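Local coordinates for ATP-dependent kinase YFH7 (Saccharomyces cerevisiae, PDB 2GA8), which acts as an ATP-dependent kinase of the P-loop type that could be involved in endoplasmic reticulum membrane assembly, at residues L12-N17 / A289-K294; K228-T233 / F259-I264; E266-L271 / R335-H340; K279-L284 / I342-I347. One frame throughout, in Å; residues are numbered along the deposited sequence.

Interaction 1. Residues L12-N17 / A289-K294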
loop_
_atom_site.group_PDB
_atom_site.type_symbol
_atom_site.label_atom_id
_atom_site.label_comp_id
_atom_site.label_asym_id
_atom_site.label_seq_id
_atom_site.Cartn_x
_atom_site.Cartn_y
_atom_site.Cartn_z
ATOM N N LEU A 12 -15.964 -1.980 9.093
ATOM C CA LEU A 12 -17.064 -1.032 9.209
ATOM C C LEU A 12 -17.299 -0.627 10.660
ATOM O O LEU A 12 -17.722 0.493 10.939
ATOM C CB LEU A 12 -18.350 -1.621 8.617
ATOM C CG LEU A 12 -18.308 -1.885 7.110
ATOM C CD1 LEU A 12 -19.649 -2.431 6.642
ATOM C CD2 LEU A 12 -17.982 -0.595 6.377
ATOM N N GLN A 13 -17.027 -1.537 11.587
ATOM C CA GLN A 13 -17.224 -1.218 12.992
ATOM C C GLN A 13 -16.231 -0.155 13.443
ATOM O O GLN A 13 -16.587 0.767 14.177
ATOM C CB GLN A 13 -17.071 -2.470 13.852
ATOM C CG GLN A 13 -17.238 -2.208 15.333
ATOM C CD GLN A 13 -17.388 -3.488 16.121
ATOM O OE1 GLN A 13 -16.492 -4.335 16.130
ATOM N NE2 GLN A 13 -18.529 -3.643 16.783
ATOM N N LEU A 14 -14.987 -0.286 13.002
ATOM C CA LEU A 14 -13.964 0.685 13.375
ATOM C C LEU A 14 -14.242 2.025 12.707
ATOM O O LEU A 14 -14.132 3.072 13.340
ATOM C CB LEU A 14 -12.570 0.190 12.991
ATOM C CG LEU A 14 -11.428 1.142 13.385
ATOM C CD1 LEU A 14 -11.523 1.475 14.869
ATOM C CD2 LEU A 14 -10.091 0.505 13.078
ATOM N N LEU A 15 -14.616 1.998 11.433
ATOM C CA LEU A 15 -14.907 3.244 10.738
ATOM C C LEU A 15 -16.030 3.969 11.465
ATOM O O LEU A 15 -15.964 5.173 11.684
ATOM C CB LEU A 15 -15.316 2.981 9.283
ATOM C CG LEU A 15 -15.694 4.216 8.457
ATOM C CD1 LEU A 15 -14.537 5.203 8.435
ATOM C CD2 LEU A 15 -16.057 3.799 7.039
ATOM N N ASP A 16 -17.060 3.226 11.855
ATOM C CA ASP A 16 -18.182 3.838 12.556
ATOM C C ASP A 16 -17.747 4.414 13.898
ATOM O O ASP A 16 -18.167 5.501 14.283
ATOM C CB ASP A 16 -19.295 2.819 12.780
ATOM C CG ASP A 16 -20.546 3.458 13.343
ATOM O OD1 ASP A 16 -21.191 4.231 12.606
ATOM O OD2 ASP A 16 -20.873 3.202 14.519
ATOM N N ASN A 17 -16.907 3.677 14.612
ATOM C CA ASN A 17 -16.413 4.129 15.908
ATOM C C ASN A 17 -15.528 5.370 15.806
ATOM O O ASN A 17 -15.492 6.189 16.724
ATOM C CB ASN A 17 -15.632 3.006 16.590
ATOM C CG ASN A 17 -16.513 2.135 17.462
ATOM O OD1 ASN A 17 -16.176 0.988 17.758
ATOM N ND2 ASN A 17 -17.644 2.687 17.896
ATOM N N ALA A 289 -6.998 4.723 13.969
ATOM C CA ALA A 289 -7.963 4.072 13.088
ATOM C C ALA A 289 -7.269 3.045 12.203
ATOM O O ALA A 289 -7.262 3.170 10.982
ATOM C CB ALA A 289 -8.673 5.117 12.227
ATOM N N LEU A 290 -6.695 2.026 12.837
ATOM C CA LEU A 290 -5.985 0.972 12.126
ATOM C C LEU A 290 -6.359 -0.435 12.582
ATOM O O LEU A 290 -6.468 -0.702 13.776
ATOM C CB LEU A 290 -4.476 1.147 12.316
ATOM C CG LEU A 290 -3.593 0.023 11.760
ATOM C CD1 LEU A 290 -3.586 0.100 10.240
ATOM C CD2 LEU A 290 -2.178 0.148 12.305
ATOM N N LEU A 291 -6.558 -1.326 11.616
ATOM C CA LEU A 291 -6.825 -2.732 11.895
ATOM C C LEU A 291 -5.621 -3.425 11.268
ATOM O O LEU A 291 -5.198 -3.054 10.173
ATOM C CB LEU A 291 -8.122 -3.204 11.234
ATOM C CG LEU A 291 -9.378 -2.838 12.036
ATOM C CD1 LEU A 291 -10.615 -3.357 11.325
ATOM C CD2 LEU A 291 -9.274 -3.433 13.438
ATOM N N VAL A 292 -5.059 -4.402 11.972
ATOM C CA VAL A 292 -3.881 -5.122 11.499
ATOM C C VAL A 292 -4.098 -6.632 11.453
ATOM O O VAL A 292 -4.491 -7.237 12.449
ATOM C CB VAL A 292 -2.670 -4.830 12.410
ATOM C CG1 VAL A 292 -1.424 -5.534 11.877
ATOM C CG2 VAL A 292 -2.441 -3.320 12.496
ATOM N N TYR A 293 -3.835 -7.226 10.291
ATOM C CA TYR A 293 -3.988 -8.666 10.092
ATOM C C TYR A 293 -2.711 -9.266 9.534
ATOM O O TYR A 293 -2.055 -8.682 8.667
ATOM C CB TYR A 293 -5.127 -8.958 9.118
ATOM C CG TYR A 293 -6.467 -8.460 9.598
ATOM C CD1 TYR A 293 -7.149 -9.113 10.625
ATOM C CD2 TYR A 293 -7.033 -7.309 9.057
ATOM C CE1 TYR A 293 -8.364 -8.629 11.103
ATOM C CE2 TYR A 293 -8.245 -6.812 9.528
ATOM C CZ TYR A 293 -8.904 -7.474 10.550
ATOM O OH TYR A 293 -10.098 -6.973 11.021
ATOM N N LYS A 294 -2.357 -10.438 10.041
ATOM C CA LYS A 294 -1.165 -11.121 9.573
ATOM C C LYS A 294 -1.608 -12.545 9.273
ATOM O O LYS A 294 -2.192 -13.214 10.121
ATOM C CB LYS A 294 -0.083 -11.088 10.659
ATOM C CG LYS A 294 1.314 -11.434 10.170
ATOM C CD LYS A 294 1.485 -12.919 9.994
ATOM C CE LYS A 294 2.882 -13.250 9.495
ATOM N NZ LYS A 294 3.055 -14.713 9.356
#
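Leu14, near the C-terminal end of helix 4-17, meets Leu291 of strand 290-296 and joins an N-terminal helix to the parallel sheet of the P-loop kinase fold, whose strands run in the order 2-3-1-4-5. The side chains meet by apolar contact alone, and no hydrogen bond joins the two segments. Leu14 and Leu291 reach for each other tip to tip: one methyl of Leu14, CD2, lies 3.6 Å from the branch carbon CG of Leu291, and Leu14 CD2 is 4.0 Å from Leu291 CD2. Leu14 holds CG anti to its backbone N (chi1 -178°), which carries the fork off the helix toward the start of the strand. Leu291 turns CG beside its own backbone N (chi1 -82°), and its side chain also touches Val11 of the same helix. Farther toward the helix start, Leu7 and Asp10 touch Tyr293, so Leu291 and Tyr293 offer one sheet face to helix 4-17. Leu290 turns the other way and packs on helix 275-285. Polar ties lie outside the pair: Ala289, Leu291 and Tyr293 share backbone hydrogen bonds with strand 25-30, and Asp16 forms a salt bridge with Lys225. Packing against backbone completes the contact. The same CD2 methyl of Leu14 that meets Leu291 comes to 3.7 Å from the backbone N of Leu290 and 3.9 Å from the carbonyl carbon C of Ala289.

Interaction 2. Residues K228-T233 / F259-I264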
loop_
_atom_site.group_PDB
_atom_site.type_symbol
_atom_site.label_atom_id
_atom_site.label_comp_id
_atom_site.label_asym_id
_atom_site.label_seq_id
_atom_site.Cartn_x
_atom_site.Cartn_y
_atom_site.Cartn_z
ATOM N N LYS A 228 -22.564 11.583 4.506
ATOM C CA LYS A 228 -22.758 12.993 4.822
ATOM C C LYS A 228 -21.477 13.701 5.254
ATOM O O LYS A 228 -21.508 14.883 5.577
ATOM C CB LYS A 228 -23.794 13.141 5.943
ATOM C CG LYS A 228 -25.182 12.608 5.618
ATOM C CD LYS A 228 -25.808 13.368 4.462
ATOM C CE LYS A 228 -27.256 12.953 4.244
ATOM N NZ LYS A 228 -27.821 13.587 3.022
ATOM N N THR A 229 -20.351 12.994 5.245
ATOM C CA THR A 229 -19.105 13.595 5.707
ATOM C C THR A 229 -17.905 13.585 4.760
ATOM O O THR A 229 -16.762 13.721 5.207
ATOM C CB THR A 229 -18.682 12.966 7.049
ATOM O OG1 THR A 229 -18.621 11.540 6.913
ATOM C CG2 THR A 229 -19.691 13.322 8.140
ATOM N N PHE A 230 -18.156 13.417 3.467
ATOM C CA PHE A 230 -17.083 13.448 2.484
ATOM C C PHE A 230 -16.596 14.893 2.492
ATOM O O PHE A 230 -17.385 15.813 2.739
ATOM C CB PHE A 230 -17.613 13.085 1.094
ATOM C CG PHE A 230 -17.947 11.629 0.924
ATOM C CD1 PHE A 230 -16.949 10.656 0.995
ATOM C CD2 PHE A 230 -19.255 11.230 0.650
ATOM C CE1 PHE A 230 -17.247 9.310 0.791
ATOM C CE2 PHE A 230 -19.563 9.885 0.444
ATOM C CZ PHE A 230 -18.558 8.922 0.513
ATOM N N SER A 231 -15.311 15.102 2.226
ATOM C CA SER A 231 -14.754 16.451 2.240
ATOM C C SER A 231 -14.110 16.885 0.925
ATOM O O SER A 231 -13.319 16.152 0.330
ATOM C CB SER A 231 -13.724 16.579 3.362
ATOM O OG SER A 231 -13.130 17.866 3.351
ATOM N N GLN A 232 -14.444 18.095 0.490
ATOM C CA GLN A 232 -13.895 18.640 -0.744
ATOM C C GLN A 232 -12.406 18.969 -0.589
ATOM O O GLN A 232 -11.707 19.178 -1.577
ATOM C CB GLN A 232 -14.664 19.908 -1.131
ATOM C CG GLN A 232 -14.370 20.427 -2.527
ATOM C CD GLN A 232 -14.703 19.412 -3.607
ATOM O OE1 GLN A 232 -15.792 18.834 -3.617
ATOM N NE2 GLN A 232 -13.769 19.196 -4.526
ATOM N N THR A 233 -11.920 19.000 0.647
ATOM C CA THR A 233 -10.518 19.338 0.901
ATOM C C THR A 233 -9.515 18.219 0.648
ATOM O O THR A 233 -8.311 18.461 0.652
ATOM C CB THR A 233 -10.307 19.803 2.348
ATOM O OG1 THR A 233 -10.564 18.712 3.240
ATOM C CG2 THR A 233 -11.234 20.961 2.673
ATOM N N PHE A 259 -13.477 10.148 -1.758
ATOM C CA PHE A 259 -14.501 9.142 -1.479
ATOM C C PHE A 259 -13.957 7.903 -0.793
ATOM O O PHE A 259 -14.716 7.123 -0.222
ATOM C CB PHE A 259 -15.221 8.755 -2.771
ATOM C CG PHE A 259 -15.973 9.891 -3.392
ATOM C CD1 PHE A 259 -17.077 10.438 -2.749
ATOM C CD2 PHE A 259 -15.547 10.451 -4.590
ATOM C CE1 PHE A 259 -17.746 11.534 -3.288
ATOM C CE2 PHE A 259 -16.206 11.543 -5.136
ATOM C CZ PHE A 259 -17.308 12.087 -4.482
ATOM N N THR A 260 -12.641 7.727 -0.842
ATOM C CA THR A 260 -12.013 6.574 -0.208
ATOM C C THR A 260 -11.947 6.790 1.303
ATOM O O THR A 260 -11.168 7.612 1.787
ATOM C CB THR A 260 -10.586 6.362 -0.734
ATOM O OG1 THR A 260 -10.592 6.389 -2.171
ATOM C CG2 THR A 260 -10.052 5.024 -0.260
ATOM N N ARG A 261 -12.761 6.042 2.046
ATOM C CA ARG A 261 -12.793 6.169 3.498
ATOM C C ARG A 261 -12.159 4.960 4.187
ATOM O O ARG A 261 -12.016 4.928 5.408
ATOM C CB ARG A 261 -14.239 6.352 3.965
ATOM C CG ARG A 261 -14.961 7.502 3.268
ATOM C CD ARG A 261 -14.333 8.864 3.588
ATOM N NE ARG A 261 -14.706 9.353 4.915
ATOM C CZ ARG A 261 -15.885 9.901 5.210
ATOM N NH1 ARG A 261 -16.810 10.047 4.267
ATOM N NH2 ARG A 261 -16.151 10.279 6.455
ATOM N N ILE A 262 -11.793 3.967 3.385
ATOM C CA ILE A 262 -11.164 2.750 3.876
ATOM C C ILE A 262 -10.021 2.424 2.919
ATOM O O ILE A 262 -10.233 2.301 1.713
ATOM C CB ILE A 262 -12.168 1.571 3.894
ATOM C CG1 ILE A 262 -13.252 1.831 4.939
ATOM C CG2 ILE A 262 -11.447 0.262 4.186
ATOM C CD1 ILE A 262 -14.436 0.907 4.825
ATOM N N VAL A 263 -8.809 2.317 3.453
ATOM C CA VAL A 263 -7.644 2.008 2.635
ATOM C C VAL A 263 -7.076 0.696 3.141
ATOM O O VAL A 263 -6.726 0.566 4.317
ATOM C CB VAL A 263 -6.557 3.113 2.732
ATOM C CG1 VAL A 263 -5.344 2.730 1.887
ATOM C CG2 VAL A 263 -7.123 4.436 2.263
ATOM N N ILE A 264 -7.009 -0.285 2.248
ATOM C CA ILE A 264 -6.503 -1.599 2.596
ATOM C C ILE A 264 -5.108 -1.754 2.003
ATOM O O ILE A 264 -4.953 -1.862 0.796
ATOM C CB ILE A 264 -7.434 -2.697 2.038
ATOM C CG1 ILE A 264 -8.836 -2.527 2.633
ATOM C CG2 ILE A 264 -6.875 -4.075 2.369
ATOM C CD1 ILE A 264 -9.934 -3.216 1.822
#
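Phe230 receives the edge of Phe259 on one ring face, a T-shaped pair with centroids 5.0 Å apart and planes at 71°. CD1 of Phe259 stands 3.6 Å above the Phe230 plane, over the ring centre, and Phe259 O lies 3.5 Å from CE1 of Phe230. The Arg261 guanidinium comes to the Phe230 ring obliquely, Arg261 NH1 being 3.3 Å from Phe230 CD1, while its own edge is turned to Phe230 and Thr229. In that edge, almost exactly in the guanidinium plane, NH2 donates to Thr229 OG1 at 2.8 Å in a nearly straight bond (174°). Bends at chi2 and chi3 (-77°) fold the arginine chain back to this hydroxyl. Its other nitrogens are also gripped: NE bonds Tyr23 O and NH1 bonds Leu226 O, while Thr229 OG1 in turn bonds Lys225 O. A leucine in place of Arg261 would probably leave Thr229 OG1 and the carbonyls of Tyr23 and Leu226 without this donor and open a gap beside the Phe230 ring. The contact joins strand 230-231, paired with strand 65-66 and packed through Phe230 on helix 47-58, to the turn that leads into strand 262-267 of the central sheet.

Interaction 3. Residues E266-L271 / R335-H340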
loop_
_atom_site.group_PDB
_atom_site.type_symbol
_atom_site.label_atom_id
_atom_site.label_comp_id
_atom_site.label_asym_id
_atom_site.label_seq_id
_atom_site.Cartn_x
_atom_site.Cartn_y
_atom_site.Cartn_z
ATOM N N GLU A 266 -1.789 -3.952 1.582
ATOM C CA GLU A 266 -1.337 -5.336 1.694
ATOM C C GLU A 266 0.088 -5.435 1.187
ATOM O O GLU A 266 0.453 -4.793 0.202
ATOM C CB GLU A 266 -2.252 -6.270 0.890
ATOM C CG GLU A 266 -2.362 -5.921 -0.585
ATOM C CD GLU A 266 -1.454 -6.753 -1.477
ATOM O OE1 GLU A 266 -0.544 -7.438 -0.959
ATOM O OE2 GLU A 266 -1.646 -6.705 -2.710
ATOM N N GLY A 267 0.898 -6.230 1.872
ATOM C CA GLY A 267 2.278 -6.378 1.452
ATOM C C GLY A 267 3.099 -7.262 2.366
ATOM O O GLY A 267 2.663 -7.661 3.451
ATOM N N LEU A 268 4.311 -7.557 1.920
ATOM C CA LEU A 268 5.228 -8.409 2.661
ATOM C C LEU A 268 5.826 -7.786 3.916
ATOM O O LEU A 268 5.955 -8.444 4.950
ATOM C CB LEU A 268 6.400 -8.799 1.761
ATOM C CG LEU A 268 6.166 -9.575 0.466
ATOM C CD1 LEU A 268 7.410 -9.464 -0.411
ATOM C CD2 LEU A 268 5.852 -11.031 0.788
ATOM N N TYR A 269 6.172 -6.509 3.817
ATOM C CA TYR A 269 6.882 -5.839 4.897
ATOM C C TYR A 269 6.218 -4.740 5.707
ATOM O O TYR A 269 6.909 -3.950 6.365
ATOM C CB TYR A 269 8.207 -5.339 4.308
ATOM C CG TYR A 269 8.941 -6.444 3.564
ATOM C CD1 TYR A 269 9.257 -7.641 4.207
ATOM C CD2 TYR A 269 9.274 -6.312 2.216
ATOM C CE1 TYR A 269 9.882 -8.683 3.530
ATOM C CE2 TYR A 269 9.908 -7.360 1.524
ATOM C CZ TYR A 269 10.204 -8.540 2.196
ATOM O OH TYR A 269 10.811 -9.587 1.539
ATOM N N LEU A 270 4.891 -4.701 5.712
ATOM C CA LEU A 270 4.190 -3.662 6.453
ATOM C C LEU A 270 4.352 -3.767 7.963
ATOM O O LEU A 270 4.032 -2.820 8.678
ATOM C CB LEU A 270 2.703 -3.667 6.097
ATOM C CG LEU A 270 2.440 -3.612 4.589
ATOM C CD1 LEU A 270 0.941 -3.548 4.328
ATOM C CD2 LEU A 270 3.147 -2.407 3.994
ATOM N N LEU A 271 4.845 -4.911 8.440
ATOM C CA LEU A 271 5.054 -5.136 9.872
ATOM C C LEU A 271 6.483 -5.623 10.120
ATOM O O LEU A 271 6.746 -6.359 11.074
ATOM C CB LEU A 271 4.058 -6.180 10.394
ATOM C CG LEU A 271 2.580 -5.774 10.392
ATOM C CD1 LEU A 271 1.723 -6.978 10.749
ATOM C CD2 LEU A 271 2.357 -4.625 11.382
ATOM N N ARG A 335 9.867 -17.131 6.741
ATOM C CA ARG A 335 10.659 -17.115 7.968
ATOM C C ARG A 335 11.210 -15.728 8.292
ATOM O O ARG A 335 11.252 -15.330 9.453
ATOM C CB ARG A 335 11.828 -18.101 7.878
ATOM C CG ARG A 335 11.443 -19.560 8.045
ATOM C CD ARG A 335 12.693 -20.423 8.193
ATOM N NE ARG A 335 12.383 -21.838 8.372
ATOM C CZ ARG A 335 13.290 -22.770 8.649
ATOM N NH1 ARG A 335 14.567 -22.438 8.782
ATOM N NH2 ARG A 335 12.922 -24.037 8.792
ATOM N N ASP A 336 11.649 -14.999 7.274
ATOM C CA ASP A 336 12.196 -13.668 7.504
ATOM C C ASP A 336 11.126 -12.729 8.058
ATOM O O ASP A 336 11.367 -11.999 9.022
ATOM C CB ASP A 336 12.780 -13.104 6.211
ATOM C CG ASP A 336 13.608 -11.863 6.446
ATOM O OD1 ASP A 336 14.611 -11.950 7.185
ATOM O OD2 ASP A 336 13.258 -10.801 5.897
ATOM N N ILE A 337 9.941 -12.754 7.454
ATOM C CA ILE A 337 8.847 -11.908 7.916
ATOM C C ILE A 337 8.479 -12.225 9.370
ATOM O O ILE A 337 8.257 -11.320 10.169
ATOM C CB ILE A 337 7.601 -12.072 7.007
ATOM C CG1 ILE A 337 7.844 -11.356 5.673
ATOM C CG2 ILE A 337 6.359 -11.504 7.690
ATOM C CD1 ILE A 337 6.831 -11.714 4.590
ATOM N N ASP A 338 8.425 -13.509 9.716
ATOM C CA ASP A 338 8.084 -13.898 11.084
ATOM C C ASP A 338 9.164 -13.497 12.083
ATOM O O ASP A 338 8.862 -13.014 13.177
ATOM C CB ASP A 338 7.849 -15.411 11.183
ATOM C CG ASP A 338 6.582 -15.855 10.471
ATOM O OD1 ASP A 338 5.668 -15.020 10.288
ATOM O OD2 ASP A 338 6.494 -17.046 10.108
ATOM N N ASN A 339 10.423 -13.697 11.708
ATOM C CA ASN A 339 11.529 -13.358 12.595
ATOM C C ASN A 339 11.606 -11.859 12.842
ATOM O O ASN A 339 12.083 -11.416 13.886
ATOM C CB ASN A 339 12.862 -13.839 12.013
ATOM C CG ASN A 339 12.950 -15.352 11.914
ATOM O OD1 ASN A 339 12.287 -16.073 12.657
ATOM N ND2 ASN A 339 13.788 -15.840 11.004
ATOM N N HIS A 340 11.120 -11.081 11.881
ATOM C CA HIS A 340 11.161 -9.629 11.988
ATOM C C HIS A 340 9.813 -8.960 12.239
ATOM O O HIS A 340 9.670 -7.751 12.059
ATOM C CB HIS A 340 11.808 -9.063 10.725
ATOM C CG HIS A 340 13.278 -9.323 10.647
ATOM N ND1 HIS A 340 14.204 -8.537 11.297
ATOM C CD2 HIS A 340 13.979 -10.308 10.039
ATOM C CE1 HIS A 340 15.413 -9.025 11.092
ATOM N NE2 HIS A 340 15.304 -10.101 10.332
HETATM O O HOH W 1 7.584 -8.693 9.398
#
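Tyr269 and Ile337 bring their CA atoms to 7.1 Å where the chain leaving strand 262-267 passes the short helix 335-339, whose helical backbone ends before His340. Ile337 makes most of the contact. Its CG1 lies anti to the carbonyl carbon (chi1 -74°), and the branch ends against Leu268, Ile337 CD1 being 3.4 Å from the carbonyl O of Leu268 and 4.0 Å from Leu268 CD2. Farther back on the branch, CG1 of Ile337 lies 4.0 Å from CE1 of Tyr269, the two side chains crossing at about a right angle. Leu268 CB covers one face of that tyrosine ring, 3.6 Å above its centre, and the phenolic OH is tied to Gly185 O. An alanine at Ile337 would probably open a gap between helix 335-339 and the Leu268-Tyr269 pair. A water bridges the backbones, donating to Ile337 O at 2.8 Å and weakly to Leu271 O. Leu268 also touches Pro33 and Lys37, residues of the Walker A loop that probably bind ATP. The contact thus sets helix 335-339 beside the C-terminal end of strand 262-267, with Ile337 also reaching Val30 of strand 25-30.

Interaction 4. Residues K279-L284 / I342-I347. With SO4 (sulfate ion), chain I.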
loop_
_atom_site.group_PDB
_atom_site.type_symbol
_atom_site.label_atom_id
_atom_site.label_comp_id
_atom_site.label_asym_id
_atom_site.label_seq_id
_atom_site.Cartn_x
_atom_site.Cartn_y
_atom_site.Cartn_z
ATOM N N LYS A 279 8.645 1.976 10.742
ATOM C CA LYS A 279 7.894 3.197 10.987
ATOM C C LYS A 279 6.469 3.161 10.429
ATOM O O LYS A 279 5.648 4.016 10.760
ATOM C CB LYS A 279 8.657 4.391 10.408
ATOM C CG LYS A 279 10.087 4.508 10.929
ATOM C CD LYS A 279 10.859 5.619 10.228
ATOM C CE LYS A 279 12.323 5.611 10.643
ATOM N NZ LYS A 279 13.132 6.637 9.919
ATOM N N ILE A 280 6.173 2.164 9.600
ATOM C CA ILE A 280 4.844 2.039 8.999
ATOM C C ILE A 280 3.723 1.834 10.001
ATOM O O ILE A 280 2.739 2.577 9.985
ATOM C CB ILE A 280 4.794 0.880 7.983
ATOM C CG1 ILE A 280 5.637 1.244 6.761
ATOM C CG2 ILE A 280 3.347 0.599 7.567
ATOM C CD1 ILE A 280 5.757 0.124 5.751
ATOM N N TYR A 281 3.857 0.824 10.856
ATOM C CA TYR A 281 2.834 0.543 11.856
ATOM C C TYR A 281 2.522 1.777 12.687
ATOM O O TYR A 281 1.378 2.217 12.749
ATOM C CB TYR A 281 3.273 -0.594 12.791
ATOM C CG TYR A 281 2.347 -0.808 13.974
ATOM C CD1 TYR A 281 1.107 -1.424 13.814
ATOM C CD2 TYR A 281 2.701 -0.369 15.248
ATOM C CE1 TYR A 281 0.236 -1.596 14.898
ATOM C CE2 TYR A 281 1.836 -0.534 16.340
ATOM C CZ TYR A 281 0.608 -1.147 16.154
ATOM O OH TYR A 281 -0.250 -1.306 17.222
ATOM N N LYS A 282 3.542 2.334 13.332
ATOM C CA LYS A 282 3.334 3.507 14.162
ATOM C C LYS A 282 2.701 4.659 13.390
ATOM O O LYS A 282 1.792 5.308 13.896
ATOM C CB LYS A 282 4.651 3.972 14.793
ATOM C CG LYS A 282 4.483 5.177 15.700
ATOM C CD LYS A 282 5.763 5.514 16.443
ATOM C CE LYS A 282 5.586 6.777 17.272
ATOM N NZ LYS A 282 4.456 6.650 18.231
ATOM N N THR A 283 3.170 4.910 12.170
ATOM C CA THR A 283 2.614 6.003 11.379
ATOM C C THR A 283 1.113 5.811 11.166
ATOM O O THR A 283 0.342 6.756 11.302
ATOM C CB THR A 283 3.330 6.148 10.015
ATOM O OG1 THR A 283 4.700 6.528 10.228
ATOM C CG2 THR A 283 2.660 7.222 9.174
ATOM N N LEU A 284 0.691 4.587 10.859
ATOM C CA LEU A 284 -0.734 4.330 10.656
ATOM C C LEU A 284 -1.470 4.069 11.972
ATOM O O LEU A 284 -2.622 4.468 12.138
ATOM C CB LEU A 284 -0.932 3.145 9.700
ATOM C CG LEU A 284 -0.370 3.324 8.282
ATOM C CD1 LEU A 284 -0.692 2.095 7.447
ATOM C CD2 LEU A 284 -0.969 4.562 7.634
ATOM N N ILE A 342 7.133 -6.990 13.944
ATOM C CA ILE A 342 7.188 -6.019 15.033
ATOM C C ILE A 342 6.394 -6.500 16.238
ATOM O O ILE A 342 5.324 -7.096 16.096
ATOM C CB ILE A 342 6.658 -4.632 14.606
ATOM C CG1 ILE A 342 5.236 -4.753 14.065
ATOM C CG2 ILE A 342 7.584 -4.023 13.576
ATOM C CD1 ILE A 342 4.598 -3.420 13.760
ATOM N N LYS A 343 6.931 -6.235 17.424
ATOM C CA LYS A 343 6.306 -6.655 18.671
ATOM C C LYS A 343 5.227 -5.696 19.158
ATOM O O LYS A 343 5.507 -4.800 19.956
ATOM C CB LYS A 343 7.369 -6.793 19.764
ATOM C CG LYS A 343 8.472 -7.792 19.461
ATOM C CD LYS A 343 7.969 -9.223 19.510
ATOM C CE LYS A 343 9.130 -10.199 19.410
ATOM N NZ LYS A 343 8.688 -11.621 19.440
ATOM N N VAL A 344 4.002 -5.881 18.675
ATOM C CA VAL A 344 2.880 -5.047 19.095
ATOM C C VAL A 344 1.717 -5.956 19.478
ATOM O O VAL A 344 1.639 -7.097 19.030
ATOM C CB VAL A 344 2.444 -4.066 17.983
ATOM C CG1 VAL A 344 3.608 -3.169 17.609
ATOM C CG2 VAL A 344 1.936 -4.827 16.776
ATOM N N ASP A 345 0.809 -5.443 20.300
ATOM C CA ASP A 345 -0.322 -6.231 20.782
ATOM C C ASP A 345 -1.598 -6.249 19.944
ATOM O O ASP A 345 -2.558 -6.929 20.306
ATOM C CB ASP A 345 -0.679 -5.777 22.201
ATOM C CG ASP A 345 -0.920 -4.280 22.288
ATOM O OD1 ASP A 345 0.037 -3.510 22.053
ATOM O OD2 ASP A 345 -2.063 -3.872 22.587
ATOM N N ASN A 346 -1.623 -5.528 18.828
ATOM C CA ASN A 346 -2.836 -5.491 18.016
ATOM C C ASN A 346 -2.808 -6.259 16.699
ATOM O O ASN A 346 -3.680 -6.068 15.857
ATOM C CB ASN A 346 -3.233 -4.036 17.746
ATOM C CG ASN A 346 -3.762 -3.333 18.986
ATOM O OD1 ASN A 346 -4.011 -2.126 18.971
ATOM N ND2 ASN A 346 -3.943 -4.089 20.065
ATOM N N ILE A 347 -1.819 -7.128 16.511
ATOM C CA ILE A 347 -1.752 -7.903 15.275
ATOM C C ILE A 347 -2.676 -9.113 15.369
ATOM O O ILE A 347 -2.457 -10.013 16.181
ATOM C CB ILE A 347 -0.320 -8.400 14.987
ATOM C CG1 ILE A 347 0.635 -7.214 14.903
ATOM C CG2 ILE A 347 -0.296 -9.176 13.673
ATOM C CD1 ILE A 347 2.078 -7.610 14.712
HETATM S S SO4 I . 11.441 9.855 9.429
HETATM O O1 SO4 I . 11.780 8.783 8.472
HETATM O O2 SO4 I . 11.092 11.081 8.685
HETATM O O3 SO4 I . 10.292 9.436 10.255
HETATM O O4 SO4 I . 12.602 10.123 10.301
#
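Tyr281 carries this contact, its ring thrust out from helix 275-285 to meet Ile342, Val344 and Asn346 on the chain that leads into strand 347-351. With CG anti to the backbone N (chi1 172°), the ring leaves the helix toward that chain, while Val344 comes from the opposite direction. One Val344 methyl, CG2, sits over a ring face, 4.2 Å from the centroid and 21° off the normal, a CH-pi contact displaced toward the rim. The other, CG1, packs at 3.4 Å against ring carbon CE2 of Tyr281. Ile342 meets the root of the ring. Its CG1 is wedged between backbone N and carbonyl carbon (chi1 56°), and the branch ends with CD1 3.3 Å from Tyr281 CB, a tight approach that is oblique to the ring. At the phenolic end Asn346 adds a looser touch, CB lying 4.1 Å from Tyr281 OH. On another side of the helix, Lys279 stretches to a sulfate, NZ bonding O1 at 2.9 Å, and Lys200 holds the same anion. The Lys279 carbonyl is gripped twice, Thr283 N and Thr283 OG1 arriving from opposite faces of its plane. Tyr281 also rests on Leu290 and Val292 of strand 290-296, and neighbouring helix residues meet helix 192-206, so helix 275-285 is packed between that helix and the sheet, with residues 342-347 along its flank.

Overall arrangement
All four contacts gather round the parallel sheet of the P-loop kinase core. Interaction 2 is nested inside the long loop closed by interaction 1, and their centres lie about 15 Å apart, with Leu15 packing on Ile262. Interactions 2 and 3 take opposite ends of strand 262-267, with centres about 29 Å apart and on opposite sides of the chain's centre; interaction 3 is the one beside the loop that probably binds ATP. Interactions 3 and 4, centres about 12 Å apart, alternate along the chain and probably share a hydrogen bond from Ile342 N to Leu271 O. Interaction 1 alternates with both along the chain and touches them, by the Lys294-Asp338 salt bridge and by Leu290 on Tyr281. The N-terminal helix and the C-terminal strand are thereby tied to one sheet.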